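Increased recombination centers protein 6 (Saccharomyces cerevisiae, PDB 3UC9) acts as a clathrin coat accessory factor related to small G proteins and is involved in gross chromosomal rearrangements and telomere healing. Local coordinates at residues E164-K169 and D187-I192. Numbering follows the deposited sequence.
Sequences EFVNWK and DRIQEI
Arg-188 on the helix holds the carboxylate of Glu-164 on the strand side-on, through NE and one terminal nitrogen. Its NH2 donates to Glu-164 OE1 over 2.8 Å and its NE to Glu-164 OE2, also over 2.8 Å. Both bonds are nearly straight (165°), and both oxygens lie close to the guanidinium plane and are met on their syn sides. The carboxylate itself is turned 31° from that plane, so the fork is slightly twisted. Glu-164 reaches across with an extended chain, whereas Arg-188 bends about CB-CG (chi2 54°), which swings its guanidinium forward along the helix, alongside Glu-191 and Ile-192. There NH1 donates to Glu-191 OE1 at 2.9 Å, a less direct bond that comes from above the carboxylate plane; two acids thus share one arginine and probably offset its charge. Ile-192 CG1 lies over the centre of one guanidinium face, and its CD1 touches Glu-164 CB at 3.9 Å. On the inner side of this polar clasp Val-166 CG1 rests against Ile-189 CG1 at 4.3 Å, a looser apolar contact. Helix 185-195 thereby packs, running roughly antiparallel to it where they meet, on the edge strand 163-167 of the Rossmann-like sheet. Ile-189 and Ile-192 continue onto strand 133-138, Ile-189 also meets helix 39-50, and Phe-165 packs against helix 145-155 on the opposite face of the sheet.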
loop_
_atom_site.group_PDB
_atom_site.type_symbol
_atom_site.label_atom_id
_atom_site.label_comp_id
_atom_site.label_asym_id
_atom_site.label_seq_id
_atom_site.Cartn_x
_atom_site.Cartn_y
_atom_site.Cartn_z
ATOM N N GLU A 164 2.655 -4.814 5.864
ATOM C CA GLU A 164 4.030 -5.196 5.624
ATOM C C GLU A 164 4.934 -4.041 5.229
ATOM O O GLU A 164 4.594 -3.228 4.375
ATOM C CB GLU A 164 4.097 -6.293 4.569
ATOM C CG GLU A 164 5.355 -7.134 4.663
ATOM C CD GLU A 164 5.195 -8.521 4.067
ATOM O OE1 GLU A 164 4.199 -9.208 4.382
ATOM O OE2 GLU A 164 6.078 -8.925 3.287
ATOM N N PHE A 165 6.108 -4.011 5.856
ATOM C CA PHE A 165 7.186 -3.110 5.473
ATOM C C PHE A 165 8.055 -3.810 4.422
ATOM O O PHE A 165 8.402 -4.981 4.587
ATOM C CB PHE A 165 8.042 -2.748 6.696
ATOM C CG PHE A 165 7.326 -1.876 7.696
ATOM C CD1 PHE A 165 7.545 -0.507 7.718
ATOM C CD2 PHE A 165 6.413 -2.417 8.588
ATOM C CE1 PHE A 165 6.876 0.305 8.633
ATOM C CE2 PHE A 165 5.749 -1.613 9.503
ATOM C CZ PHE A 165 5.989 -0.253 9.526
ATOM N N VAL A 166 8.392 -3.094 3.350
ATOM C CA VAL A 166 9.180 -3.657 2.237
ATOM C C VAL A 166 10.239 -2.652 1.774
ATOM O O VAL A 166 9.953 -1.466 1.631
ATOM C CB VAL A 166 8.255 -4.025 1.041
ATOM C CG1 VAL A 166 9.072 -4.579 -0.132
ATOM C CG2 VAL A 166 7.214 -5.059 1.453
ATOM N N ASN A 167 11.472 -3.116 1.559
ATOM C CA ASN A 167 12.507 -2.286 0.954
ATOM C C ASN A 167 12.367 -2.285 -0.566
ATOM O O ASN A 167 12.130 -3.336 -1.165
ATOM C CB ASN A 167 13.902 -2.815 1.314
ATOM C CG ASN A 167 14.454 -2.226 2.591
ATOM O OD1 ASN A 167 13.992 -1.197 3.066
ATOM N ND2 ASN A 167 15.490 -2.875 3.145
ATOM N N TRP A 168 12.528 -1.115 -1.185
ATOM C CA TRP A 168 12.572 -1.002 -2.642
ATOM C C TRP A 168 13.685 -0.050 -3.100
ATOM O O TRP A 168 13.682 1.128 -2.757
ATOM C CB TRP A 168 11.219 -0.551 -3.185
ATOM C CG TRP A 168 11.180 -0.432 -4.680
ATOM C CD1 TRP A 168 11.493 -1.403 -5.594
ATOM C CD2 TRP A 168 10.806 0.722 -5.430
ATOM N NE1 TRP A 168 11.332 -0.916 -6.876
ATOM C CE2 TRP A 168 10.915 0.387 -6.801
ATOM C CE3 TRP A 168 10.388 2.012 -5.079
ATOM C CZ2 TRP A 168 10.614 1.294 -7.822
ATOM C CZ3 TRP A 168 10.095 2.917 -6.095
ATOM C CH2 TRP A 168 10.210 2.549 -7.452
ATOM N N LYS A 169 14.621 -0.582 -3.887
ATOM C CA LYS A 169 15.791 0.162 -4.371
ATOM C C LYS A 169 15.814 0.236 -5.896
ATOM O O LYS A 169 14.832 0.652 -6.518
ATOM C CB LYS A 169 17.073 -0.509 -3.865
ATOM C CG LYS A 169 17.123 -0.630 -2.340
ATOM C CD LYS A 169 18.428 -1.249 -1.844
ATOM C CE LYS A 169 18.431 -1.358 -0.320
ATOM N NZ LYS A 169 19.719 -1.877 0.226
ATOM N N ASP A 187 8.211 -8.017 -6.015
ATOM C CA ASP A 187 7.663 -9.377 -6.155
ATOM C C ASP A 187 6.760 -9.703 -4.957
ATOM O O ASP A 187 5.693 -10.297 -5.126
ATOM C CB ASP A 187 8.799 -10.416 -6.283
ATOM C CG ASP A 187 8.340 -11.741 -6.905
ATOM O OD1 ASP A 187 7.319 -11.766 -7.632
ATOM O OD2 ASP A 187 9.022 -12.776 -6.681
ATOM N N ARG A 188 7.173 -9.294 -3.763
ATOM C CA ARG A 188 6.369 -9.505 -2.552
ATOM C C ARG A 188 5.099 -8.671 -2.568
ATOM O O ARG A 188 4.022 -9.147 -2.209
ATOM C CB ARG A 188 7.163 -9.178 -1.295
ATOM C CG ARG A 188 6.365 -9.277 0.019
ATOM C CD ARG A 188 5.656 -10.639 0.223
ATOM N NE ARG A 188 4.816 -10.619 1.425
ATOM C CZ ARG A 188 3.687 -11.307 1.614
ATOM N NH1 ARG A 188 3.195 -12.122 0.679
ATOM N NH2 ARG A 188 3.032 -11.175 2.762
ATOM N N ILE A 189 5.238 -7.405 -2.941
ATOM C CA ILE A 189 4.084 -6.519 -3.027
ATOM C C ILE A 189 3.068 -7.090 -4.028
ATOM O O ILE A 189 1.858 -7.123 -3.750
ATOM C CB ILE A 189 4.490 -5.078 -3.422
ATOM C CG1 ILE A 189 5.482 -4.507 -2.410
ATOM C CG2 ILE A 189 3.236 -4.189 -3.485
ATOM C CD1 ILE A 189 5.986 -3.106 -2.730
ATOM N N GLN A 190 3.553 -7.566 -5.167
ATOM C CA GLN A 190 2.682 -8.228 -6.162
ATOM C C GLN A 190 1.917 -9.403 -5.538
ATOM O O GLN A 190 0.731 -9.593 -5.809
ATOM C CB GLN A 190 3.508 -8.710 -7.359
ATOM C CG GLN A 190 2.687 -9.335 -8.487
ATOM C CD GLN A 190 3.564 -9.828 -9.638
ATOM O OE1 GLN A 190 4.768 -10.007 -9.480
ATOM N NE2 GLN A 190 2.956 -10.048 -10.799
ATOM N N GLU A 191 2.604 -10.192 -4.710
ATOM C CA GLU A 191 1.987 -11.333 -4.028
ATOM C C GLU A 191 0.905 -10.906 -3.034
ATOM O O GLU A 191 -0.124 -11.575 -2.890
ATOM C CB GLU A 191 3.054 -12.137 -3.280
ATOM C CG GLU A 191 2.534 -13.409 -2.628
ATOM C CD GLU A 191 3.641 -14.272 -2.047
ATOM O OE1 GLU A 191 4.496 -13.740 -1.310
ATOM O OE2 GLU A 191 3.635 -15.489 -2.308
ATOM N N ILE A 192 1.161 -9.812 -2.329
ATOM C CA ILE A 192 0.192 -9.280 -1.379
ATOM C C ILE A 192 -1.083 -8.888 -2.117
ATOM O O ILE A 192 -2.184 -9.196 -1.674
ATOM C CB ILE A 192 0.779 -8.111 -0.582
ATOM C CG1 ILE A 192 1.843 -8.622 0.397
ATOM C CG2 ILE A 192 -0.319 -7.373 0.169
ATOM C CD1 ILE A 192 2.582 -7.504 1.149
#